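Local coordinates for lipoprotein (Mycoplasma mycoides subsp. capri, PDB 7ADK) that is probably a surface-anchored peptidase of the chymotrypsin-like PA clan, in a mycoplasma family associated with the cleavage of host immunoglobulins, at residues Ser295-Phe300 against Phe418-Ser423; Tyr307-Lys312 against Lys399-Lys404; Lys725-Lys730 against Lys738-Tyr743. One frame throughout, in Å; residues are numbered along the deposited sequence.

Contact 1 (Ser295-Phe300 against Phe418-Ser423)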
loop_
_atom_site.group_PDB
_atom_site.type_symbol
_atom_site.label_atom_id
_atom_site.label_comp_id
_atom_site.label_asym_id
_atom_site.label_seq_id
_atom_site.Cartn_x
_atom_site.Cartn_y
_atom_site.Cartn_z
ATOM N N SER B 295 9.277 -14.425 22.584
ATOM C CA SER B 295 10.168 -13.587 23.420
ATOM C C SER B 295 11.668 -13.919 23.345
ATOM O O SER B 295 12.379 -13.818 24.341
ATOM C CB SER B 295 9.679 -13.478 24.868
ATOM O OG SER B 295 10.326 -12.432 25.559
ATOM N N ALA B 296 12.151 -14.291 22.165
ATOM C CA ALA B 296 13.543 -14.570 21.845
ATOM C C ALA B 296 13.841 -14.177 20.385
ATOM O O ALA B 296 12.978 -13.617 19.718
ATOM C CB ALA B 296 13.780 -16.037 22.130
ATOM N N ILE B 297 15.028 -14.491 19.869
ATOM C CA ILE B 297 15.407 -14.351 18.443
ATOM C C ILE B 297 16.275 -15.524 17.935
ATOM O O ILE B 297 16.164 -15.945 16.788
ATOM C CB ILE B 297 16.191 -13.015 18.218
ATOM C CG1 ILE B 297 15.347 -11.755 18.501
ATOM C CG2 ILE B 297 16.817 -12.919 16.816
ATOM C CD1 ILE B 297 16.056 -10.421 18.272
ATOM N N GLN B 298 17.169 -16.037 18.777
ATOM C CA GLN B 298 18.419 -16.668 18.337
ATOM C C GLN B 298 18.422 -18.032 17.627
ATOM O O GLN B 298 19.429 -18.314 16.985
ATOM C CB GLN B 298 19.404 -16.674 19.519
ATOM C CG GLN B 298 19.658 -15.298 20.161
ATOM C CD GLN B 298 20.035 -14.198 19.177
ATOM O OE1 GLN B 298 19.619 -13.062 19.296
ATOM N NE2 GLN B 298 20.837 -14.469 18.181
ATOM N N THR B 299 17.380 -18.869 17.676
ATOM C CA THR B 299 17.410 -20.233 17.081
ATOM C C THR B 299 17.545 -20.244 15.548
ATOM O O THR B 299 18.131 -21.162 14.974
ATOM C CB THR B 299 16.177 -21.025 17.551
ATOM O OG1 THR B 299 16.280 -21.251 18.945
ATOM C CG2 THR B 299 15.979 -22.397 16.920
ATOM N N PHE B 300 17.110 -19.186 14.865
ATOM C CA PHE B 300 17.458 -18.952 13.462
ATOM C C PHE B 300 18.971 -18.717 13.287
ATOM O O PHE B 300 19.591 -19.259 12.377
ATOM C CB PHE B 300 16.607 -17.774 12.941
ATOM C CG PHE B 300 17.104 -17.073 11.686
ATOM C CD1 PHE B 300 17.394 -17.809 10.525
ATOM C CD2 PHE B 300 17.310 -15.681 11.688
ATOM C CE1 PHE B 300 17.920 -17.173 9.391
ATOM C CE2 PHE B 300 17.849 -15.045 10.562
ATOM C CZ PHE B 300 18.157 -15.790 9.414
ATOM N N PHE B 418 14.189 -8.504 23.471
ATOM C CA PHE B 418 13.484 -8.501 22.191
ATOM C C PHE B 418 12.504 -9.669 22.084
ATOM O O PHE B 418 12.571 -10.636 22.842
ATOM C CB PHE B 418 14.487 -8.543 21.036
ATOM C CG PHE B 418 15.509 -7.431 21.016
ATOM C CD1 PHE B 418 16.876 -7.718 21.000
ATOM C CD2 PHE B 418 15.095 -6.097 20.998
ATOM C CE1 PHE B 418 17.819 -6.686 20.986
ATOM C CE2 PHE B 418 16.039 -5.063 20.991
ATOM C CZ PHE B 418 17.402 -5.358 20.991
ATOM N N GLN B 419 11.597 -9.572 21.111
ATOM C CA GLN B 419 10.594 -10.584 20.790
ATOM C C GLN B 419 10.499 -10.809 19.273
ATOM O O GLN B 419 10.611 -9.863 18.495
ATOM C CB GLN B 419 9.230 -10.170 21.364
ATOM C CG GLN B 419 9.246 -9.779 22.850
ATOM C CD GLN B 419 7.854 -9.700 23.461
ATOM O OE1 GLN B 419 6.899 -9.254 22.843
ATOM N NE2 GLN B 419 7.680 -10.120 24.691
ATOM N N ILE B 420 10.235 -12.048 18.853
ATOM C CA ILE B 420 10.034 -12.431 17.452
ATOM C C ILE B 420 8.766 -13.279 17.305
ATOM O O ILE B 420 8.268 -13.852 18.278
ATOM C CB ILE B 420 11.322 -13.080 16.889
ATOM C CG1 ILE B 420 11.508 -12.741 15.407
ATOM C CG2 ILE B 420 11.378 -14.590 17.129
ATOM C CD1 ILE B 420 12.924 -12.899 14.902
ATOM N N SER B 421 8.177 -13.271 16.105
ATOM C CA SER B 421 6.921 -13.974 15.792
ATOM C C SER B 421 7.123 -15.068 14.747
ATOM O O SER B 421 7.624 -14.806 13.652
ATOM C CB SER B 421 5.835 -13.022 15.269
ATOM O OG SER B 421 5.633 -11.917 16.126
ATOM N N GLU B 422 6.644 -16.279 15.013
ATOM C CA GLU B 422 6.188 -17.139 13.923
ATOM C C GLU B 422 4.827 -16.604 13.449
ATOM O O GLU B 422 3.976 -16.294 14.284
ATOM C CB GLU B 422 6.099 -18.595 14.384
ATOM C CG GLU B 422 5.578 -19.544 13.286
ATOM C CD GLU B 422 6.349 -19.450 11.971
ATOM O OE1 GLU B 422 7.590 -19.501 12.019
ATOM O OE2 GLU B 422 5.705 -19.271 10.908
ATOM N N SER B 423 4.596 -16.449 12.147
ATOM C CA SER B 423 3.288 -16.039 11.637
ATOM C C SER B 423 2.947 -16.683 10.299
ATOM O O SER B 423 3.780 -16.803 9.397
ATOM C CB SER B 423 3.189 -14.521 11.567
ATOM O OG SER B 423 1.927 -14.155 11.051
#
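The amide of Gln419 lies beside the hydroxyl of Ser295, and its oxygen OE1 accepts a hydrogen bond from NZ of Lys293. With OE1 committed to that lysine, it is the nitrogen end that turns to the serine: NE2 of Gln419 stands 3.6 Å from OG of Ser295, near but not hydrogen-bonded. The glutamine chain runs extended beyond CG, and CG itself passes 3.9 Å from OG of Ser295, so that CG and NE2 of Gln419 both lie near the serine oxygen. Here the backbones also come together, with CA of Ser295 4.0 Å from CA of Gln419.

Ile297 illustrates how a branched side chain can serve two neighbours. Its CG1 lies anti to the carbonyl carbon (chi1 -64°), and the chain then runs straight on to CD1, which sits 3.7 Å from CB of Phe418. The same methyl approaches the phenyl ring obliquely, 3.9 Å from CD1 of Phe418. Its other branch turns elsewhere: CG2 of Ile297 faces CD1 of Ile420 at 4.3 Å. Alongside, the backbone O of Ala296 lies against CG2 of Ile420; the approach of Ile420 N to that oxygen has too poor an angle for a hydrogen bond.

The contact lies at the surface, where two connections cross at a steep angle. Strand 289-293 runs antiparallel to strand 421-433, and their pairing extends to backbone bonds of Ile420 with Thr294 and of Glu422 with Tyr292. Immediately beyond the crossing 295-300 enters helix 299-313, while 418-423 follows helix 402-412.

Contact 2 (Tyr307-Lys312 against Lys399-Lys404)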
loop_
_atom_site.group_PDB
_atom_site.type_symbol
_atom_site.label_atom_id
_atom_site.label_comp_id
_atom_site.label_asym_id
_atom_site.label_seq_id
_atom_site.Cartn_x
_atom_site.Cartn_y
_atom_site.Cartn_z
ATOM N N TYR B 307 25.648 -23.184 9.576
ATOM C CA TYR B 307 25.651 -23.196 8.107
ATOM C C TYR B 307 26.733 -22.264 7.525
ATOM O O TYR B 307 27.531 -22.679 6.678
ATOM C CB TYR B 307 24.244 -22.847 7.596
ATOM C CG TYR B 307 24.177 -22.563 6.106
ATOM C CD1 TYR B 307 24.387 -21.250 5.644
ATOM C CD2 TYR B 307 23.953 -23.600 5.185
ATOM C CE1 TYR B 307 24.391 -20.976 4.266
ATOM C CE2 TYR B 307 23.960 -23.330 3.803
ATOM C CZ TYR B 307 24.175 -22.014 3.343
ATOM O OH TYR B 307 24.173 -21.732 2.013
ATOM N N LYS B 308 26.834 -21.021 8.026
ATOM C CA LYS B 308 27.904 -20.072 7.658
ATOM C C LYS B 308 29.297 -20.621 7.984
ATOM O O LYS B 308 30.221 -20.338 7.233
ATOM C CB LYS B 308 27.667 -18.674 8.277
ATOM C CG LYS B 308 26.548 -17.888 7.555
ATOM C CD LYS B 308 25.701 -16.904 8.395
ATOM C CE LYS B 308 26.424 -15.699 9.000
ATOM N NZ LYS B 308 25.489 -14.744 9.649
ATOM N N ASP B 309 29.478 -21.432 9.025
ATOM C CA ASP B 309 30.766 -22.062 9.343
ATOM C C ASP B 309 31.172 -23.175 8.349
ATOM O O ASP B 309 32.323 -23.234 7.904
ATOM C CB ASP B 309 30.755 -22.605 10.782
ATOM C CG ASP B 309 32.153 -22.793 11.368
ATOM O OD1 ASP B 309 33.141 -22.275 10.800
ATOM O OD2 ASP B 309 32.269 -23.437 12.431
ATOM N N TYR B 310 30.230 -24.017 7.908
ATOM C CA TYR B 310 30.486 -24.950 6.801
ATOM C C TYR B 310 30.768 -24.205 5.489
ATOM O O TYR B 310 31.719 -24.550 4.784
ATOM C CB TYR B 310 29.337 -25.954 6.640
ATOM C CG TYR B 310 29.116 -26.915 7.797
ATOM C CD1 TYR B 310 27.807 -27.267 8.169
ATOM C CD2 TYR B 310 30.208 -27.515 8.453
ATOM C CE1 TYR B 310 27.585 -28.196 9.202
ATOM C CE2 TYR B 310 29.989 -28.426 9.502
ATOM C CZ TYR B 310 28.677 -28.765 9.881
ATOM O OH TYR B 310 28.484 -29.646 10.893
ATOM N N GLU B 311 30.044 -23.118 5.194
ATOM C CA GLU B 311 30.369 -22.231 4.067
ATOM C C GLU B 311 31.792 -21.649 4.172
ATOM O O GLU B 311 32.512 -21.644 3.174
ATOM C CB GLU B 311 29.301 -21.130 3.929
ATOM C CG GLU B 311 29.531 -20.170 2.748
ATOM C CD GLU B 311 30.410 -18.949 3.084
ATOM O OE1 GLU B 311 31.483 -18.790 2.464
ATOM O OE2 GLU B 311 30.022 -18.094 3.910
ATOM N N LYS B 312 32.234 -21.216 5.366
ATOM C CA LYS B 312 33.590 -20.701 5.589
ATOM C C LYS B 312 34.656 -21.740 5.252
ATOM O O LYS B 312 35.579 -21.411 4.507
ATOM C CB LYS B 312 33.802 -20.184 7.027
ATOM C CG LYS B 312 33.072 -18.910 7.482
ATOM C CD LYS B 312 32.457 -18.032 6.394
ATOM C CE LYS B 312 31.482 -17.026 7.013
ATOM N NZ LYS B 312 30.661 -16.329 5.994
ATOM N N LYS B 399 31.232 -10.177 13.206
ATOM C CA LYS B 399 32.260 -11.010 13.853
ATOM C C LYS B 399 32.528 -12.334 13.126
ATOM O O LYS B 399 31.854 -12.708 12.174
ATOM C CB LYS B 399 31.910 -11.232 15.337
ATOM C CG LYS B 399 32.070 -9.965 16.177
ATOM C CD LYS B 399 32.041 -10.251 17.674
ATOM C CE LYS B 399 32.313 -8.984 18.465
ATOM N NZ LYS B 399 32.419 -9.223 19.905
ATOM N N GLU B 400 33.566 -13.038 13.549
ATOM C CA GLU B 400 34.049 -14.291 12.965
ATOM C C GLU B 400 34.477 -15.283 14.066
ATOM O O GLU B 400 34.542 -14.922 15.232
ATOM C CB GLU B 400 35.193 -13.979 11.990
ATOM C CG GLU B 400 34.775 -13.376 10.638
ATOM C CD GLU B 400 34.032 -14.353 9.708
ATOM O OE1 GLU B 400 34.239 -15.576 9.820
ATOM O OE2 GLU B 400 33.304 -13.910 8.798
ATOM N N TRP B 401 34.745 -16.537 13.703
ATOM C CA TRP B 401 34.809 -17.710 14.587
ATOM C C TRP B 401 33.448 -18.000 15.223
ATOM O O TRP B 401 33.117 -17.588 16.328
ATOM C CB TRP B 401 36.011 -17.723 15.549
ATOM C CG TRP B 401 36.048 -18.832 16.570
ATOM C CD1 TRP B 401 36.298 -18.664 17.890
ATOM C CD2 TRP B 401 35.745 -20.261 16.422
ATOM N NE1 TRP B 401 36.246 -19.882 18.544
ATOM C CE2 TRP B 401 35.901 -20.898 17.690
ATOM C CE3 TRP B 401 35.330 -21.084 15.355
ATOM C CZ2 TRP B 401 35.700 -22.271 17.871
ATOM C CZ3 TRP B 401 35.082 -22.452 15.535
ATOM C CH2 TRP B 401 35.275 -23.048 16.788
ATOM N N GLN B 402 32.627 -18.719 14.452
ATOM C CA GLN B 402 31.195 -18.841 14.712
ATOM C C GLN B 402 30.844 -19.468 16.056
ATOM O O GLN B 402 29.845 -19.080 16.625
ATOM C CB GLN B 402 30.495 -19.629 13.594
ATOM C CG GLN B 402 30.658 -19.031 12.184
ATOM C CD GLN B 402 30.297 -17.555 12.064
ATOM O OE1 GLN B 402 30.934 -16.813 11.336
ATOM N NE2 GLN B 402 29.323 -17.078 12.795
ATOM N N ARG B 403 31.645 -20.372 16.619
ATOM C CA ARG B 403 31.369 -20.962 17.937
ATOM C C ARG B 403 31.561 -19.971 19.102
ATOM O O ARG B 403 30.961 -20.166 20.153
ATOM C CB ARG B 403 32.175 -22.255 18.094
ATOM C CG ARG B 403 31.556 -23.244 19.087
ATOM C CD ARG B 403 32.254 -24.601 19.002
ATOM N NE ARG B 403 31.760 -25.541 20.012
ATOM C CZ ARG B 403 30.714 -26.342 19.944
ATOM N NH1 ARG B 403 29.908 -26.376 18.931
ATOM N NH2 ARG B 403 30.460 -27.152 20.917
ATOM N N LYS B 404 32.318 -18.877 18.913
ATOM C CA LYS B 404 32.348 -17.705 19.815
ATOM C C LYS B 404 31.152 -16.772 19.569
ATOM O O LYS B 404 30.593 -16.226 20.514
ATOM C CB LYS B 404 33.694 -16.973 19.661
ATOM C CG LYS B 404 33.895 -15.832 20.665
ATOM C CD LYS B 404 35.204 -15.065 20.460
ATOM C CE LYS B 404 35.195 -14.230 19.189
ATOM N NZ LYS B 404 36.389 -13.380 19.059
#
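Gln402 approaches Asp309 with its aliphatic part, beginning at CB, which lies 4.1 Å from CB of Asp309. The next carbon makes the closest touch of the contact: CG of Gln402 is 3.8 Å from CB of Asp309 and also meets the carboxylate carbon. The two side chains run past one another head to tail, their amide and carboxylate planes 61° apart. A bend at chi2 (-52°) then swings the amide out of this line. OE1 of Gln402 comes within 4.4 Å of CE of Lys312, while NE2 is hydrogen-bonded to OE2 of Glu405, one turn further along its own helix. This is packing between two helices, 299-313 and the start of 402-412, with Trp401 at the N-cap position of the latter. The Trp401 ring has CB of Arg403 over one face, toward the rim, and OD2 of Asp309 approaches it obliquely. On the other flank of Gln402, Lys312 crosses Glu400 at about a right angle, CE of Lys312 lying 4.0 Å from OE2 of Glu400. The ammonium group, 4.5 Å from that oxygen, makes its salt bridge instead within its own helix, NZ of Lys312 to OE2 of Glu311 at 2.8 Å.

Contact 3 (Lys725-Lys730 against Lys738-Tyr743)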
loop_
_atom_site.group_PDB
_atom_site.type_symbol
_atom_site.label_atom_id
_atom_site.label_comp_id
_atom_site.label_asym_id
_atom_site.label_seq_id
_atom_site.Cartn_x
_atom_site.Cartn_y
_atom_site.Cartn_z
ATOM N N LYS B 725 18.572 -27.213 3.017
ATOM C CA LYS B 725 18.506 -28.187 4.128
ATOM C C LYS B 725 17.125 -28.866 4.159
ATOM O O LYS B 725 16.131 -28.158 4.015
ATOM C CB LYS B 725 18.868 -27.379 5.395
ATOM C CG LYS B 725 18.442 -27.904 6.767
ATOM C CD LYS B 725 19.066 -29.244 7.174
ATOM C CE LYS B 725 18.775 -29.601 8.641
ATOM N NZ LYS B 725 17.340 -29.488 8.997
ATOM N N LEU B 726 17.019 -30.185 4.343
ATOM C CA LEU B 726 15.717 -30.860 4.486
ATOM C C LEU B 726 15.030 -30.589 5.836
ATOM O O LEU B 726 15.681 -30.264 6.827
ATOM C CB LEU B 726 15.779 -32.358 4.123
ATOM C CG LEU B 726 16.387 -33.348 5.134
ATOM C CD1 LEU B 726 15.839 -34.743 4.885
ATOM C CD2 LEU B 726 17.900 -33.440 5.019
ATOM N N TYR B 727 13.701 -30.699 5.858
ATOM C CA TYR B 727 12.848 -30.220 6.940
ATOM C C TYR B 727 12.962 -31.027 8.241
ATOM O O TYR B 727 12.758 -32.235 8.251
ATOM C CB TYR B 727 11.408 -30.177 6.438
ATOM C CG TYR B 727 10.365 -29.957 7.502
ATOM C CD1 TYR B 727 10.061 -28.667 7.958
ATOM C CD2 TYR B 727 9.674 -31.064 8.016
ATOM C CE1 TYR B 727 9.025 -28.483 8.888
ATOM C CE2 TYR B 727 8.627 -30.890 8.931
ATOM C CZ TYR B 727 8.293 -29.593 9.358
ATOM O OH TYR B 727 7.272 -29.425 10.226
ATOM N N SER B 728 13.225 -30.343 9.355
ATOM C CA SER B 728 13.241 -30.908 10.709
ATOM C C SER B 728 12.004 -30.524 11.505
ATOM O O SER B 728 11.636 -29.351 11.572
ATOM C CB SER B 728 14.469 -30.439 11.482
ATOM O OG SER B 728 15.640 -30.864 10.851
ATOM N N LEU B 729 11.404 -31.492 12.191
ATOM C CA LEU B 729 10.363 -31.259 13.176
ATOM C C LEU B 729 10.726 -31.921 14.506
ATOM O O LEU B 729 11.083 -33.095 14.572
ATOM C CB LEU B 729 9.022 -31.721 12.600
ATOM C CG LEU B 729 7.812 -31.522 13.516
ATOM C CD1 LEU B 729 7.554 -30.055 13.817
ATOM C CD2 LEU B 729 6.585 -32.106 12.850
ATOM N N LYS B 730 10.631 -31.147 15.581
ATOM C CA LYS B 730 10.832 -31.599 16.957
ATOM C C LYS B 730 9.599 -32.363 17.433
ATOM O O LYS B 730 8.502 -31.824 17.458
ATOM C CB LYS B 730 11.177 -30.379 17.827
ATOM C CG LYS B 730 11.841 -30.701 19.157
ATOM C CD LYS B 730 12.455 -29.475 19.803
ATOM C CE LYS B 730 13.245 -29.803 21.063
ATOM N NZ LYS B 730 14.024 -28.670 21.566
ATOM N N LYS B 738 13.478 -35.024 14.234
ATOM C CA LYS B 738 13.525 -35.934 13.088
ATOM C C LYS B 738 13.401 -35.153 11.785
ATOM O O LYS B 738 12.696 -34.146 11.731
ATOM C CB LYS B 738 12.466 -37.025 13.276
ATOM C CG LYS B 738 12.509 -38.096 12.187
ATOM C CD LYS B 738 11.598 -39.266 12.551
ATOM C CE LYS B 738 11.528 -40.266 11.406
ATOM N NZ LYS B 738 10.699 -41.414 11.741
ATOM N N LYS B 739 14.144 -35.585 10.766
ATOM C CA LYS B 739 14.195 -34.996 9.417
ATOM C C LYS B 739 13.204 -35.686 8.483
ATOM O O LYS B 739 13.009 -36.893 8.602
ATOM C CB LYS B 739 15.617 -35.076 8.839
ATOM C CG LYS B 739 16.672 -34.375 9.699
ATOM C CD LYS B 739 18.072 -34.488 9.093
ATOM C CE LYS B 739 19.126 -34.075 10.114
ATOM N NZ LYS B 739 20.494 -34.113 9.579
ATOM N N TYR B 740 12.598 -34.968 7.545
ATOM C CA TYR B 740 11.609 -35.518 6.619
ATOM C C TYR B 740 11.701 -34.899 5.214
ATOM O O TYR B 740 11.820 -33.691 5.073
ATOM C CB TYR B 740 10.199 -35.294 7.178
ATOM C CG TYR B 740 9.879 -35.757 8.588
ATOM C CD1 TYR B 740 9.185 -36.960 8.804
ATOM C CD2 TYR B 740 10.196 -34.949 9.691
ATOM C CE1 TYR B 740 8.817 -37.351 10.102
ATOM C CE2 TYR B 740 9.832 -35.339 10.991
ATOM C CZ TYR B 740 9.122 -36.532 11.202
ATOM O OH TYR B 740 8.701 -36.895 12.438
ATOM N N PHE B 741 11.618 -35.716 4.170
ATOM C CA PHE B 741 11.435 -35.251 2.789
ATOM C C PHE B 741 9.974 -34.886 2.496
ATOM O O PHE B 741 9.051 -35.545 2.964
ATOM C CB PHE B 741 11.859 -36.330 1.800
ATOM C CG PHE B 741 13.329 -36.655 1.827
ATOM C CD1 PHE B 741 14.242 -35.781 1.229
ATOM C CD2 PHE B 741 13.784 -37.814 2.475
ATOM C CE1 PHE B 741 15.612 -36.073 1.251
ATOM C CE2 PHE B 741 15.149 -38.107 2.491
ATOM C CZ PHE B 741 16.063 -37.244 1.871
ATOM N N ASN B 742 9.746 -33.905 1.628
ATOM C CA ASN B 742 8.418 -33.580 1.114
ATOM C C ASN B 742 7.881 -34.703 0.199
ATOM O O ASN B 742 8.557 -35.176 -0.713
ATOM C CB ASN B 742 8.473 -32.240 0.370
ATOM C CG ASN B 742 8.177 -31.025 1.220
ATOM O OD1 ASN B 742 7.092 -30.476 1.172
ATOM N ND2 ASN B 742 9.116 -30.523 1.977
ATOM N N TYR B 743 6.636 -35.109 0.418
ATOM C CA TYR B 743 5.942 -36.212 -0.230
ATOM C C TYR B 743 4.444 -35.932 -0.452
ATOM O O TYR B 743 3.831 -35.131 0.254
ATOM C CB TYR B 743 6.147 -37.463 0.635
ATOM C CG TYR B 743 5.380 -38.670 0.149
ATOM C CD1 TYR B 743 5.852 -39.436 -0.926
ATOM C CD2 TYR B 743 4.129 -38.968 0.704
ATOM C CE1 TYR B 743 5.092 -40.493 -1.441
ATOM C CE2 TYR B 743 3.355 -40.007 0.181
ATOM C CZ TYR B 743 3.845 -40.786 -0.879
ATOM O OH TYR B 743 3.134 -41.852 -1.302
#
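Leu729 and Lys738 form the regular antiparallel hydrogen-bonded pair of a beta hairpin, in which strand 727-730 turns back along strand 737-747. N of Leu729 donates to O of Lys738 at 3.0 Å, and N of Lys738 returns a bond to O of Leu729 at 3.1 Å; both are nearly straight. Further from the turn, N of Tyr740 reaches O of Tyr727 at 2.8 Å, with more of a bend (148° at the hydrogen). Between these bonds Ser728 faces Lys739 as a non-hydrogen-bonded pair, and OG of Ser728 rests against CG of Lys739.

On the opposite face, Tyr740 CG lies anti to its carbonyl carbon (chi1 -53°), which brings CE2 of Tyr740 to 4.0 Å from CB of Leu729. The Tyr727 ring meets that of Tyr740 obliquely. The Tyr727 ring is positioned from outside the hairpin, since it stacks on Phe537 and its hydroxyl is hydrogen-bonded to OG of Ser449. Strand 535-537 runs parallel to 737-747 and its residues share backbone bonds with Lys739 and Phe741, making the second hairpin strand an inner strand of a mixed sheet.

At the N-terminal end of 725-730, Lys725 folds over its own chain: NZ of Lys725 donates both to OG of Ser728 and to O of Leu726. Next to it, Leu726 packs on Phe741, whose ring also meets Tyr531 edge-to-face. The touch is a CH-pi contact, CD1 of Leu726 standing 3.9 Å from the centroid of the Phe741 ring and 13° off its normal.

Overall arrangement
From the N terminus, the chain leaves strand 289-293, passes through 295-300 and enters helix 299-313, whose later turns carry one half of contact 2. A long excursion of helices and loops, without strands, follows; contact 2 closes it when 399-404 returns, packing helix 299-313 against the start of helix 402-412, and contact 1 closes the wider loop at 418-423, which runs into strand 421-433. Contact 2 thus lies within the span of contact 1, their centres about 21 Å apart. Contact 3 comes later, in series, and closes only a short hairpin. Contact 1 joins the excursion to the antiparallel sheet, whereas contact 3 belongs to the mixed sheet, an arrangement consistent with the two barrel-like halves of PA-clan peptidases.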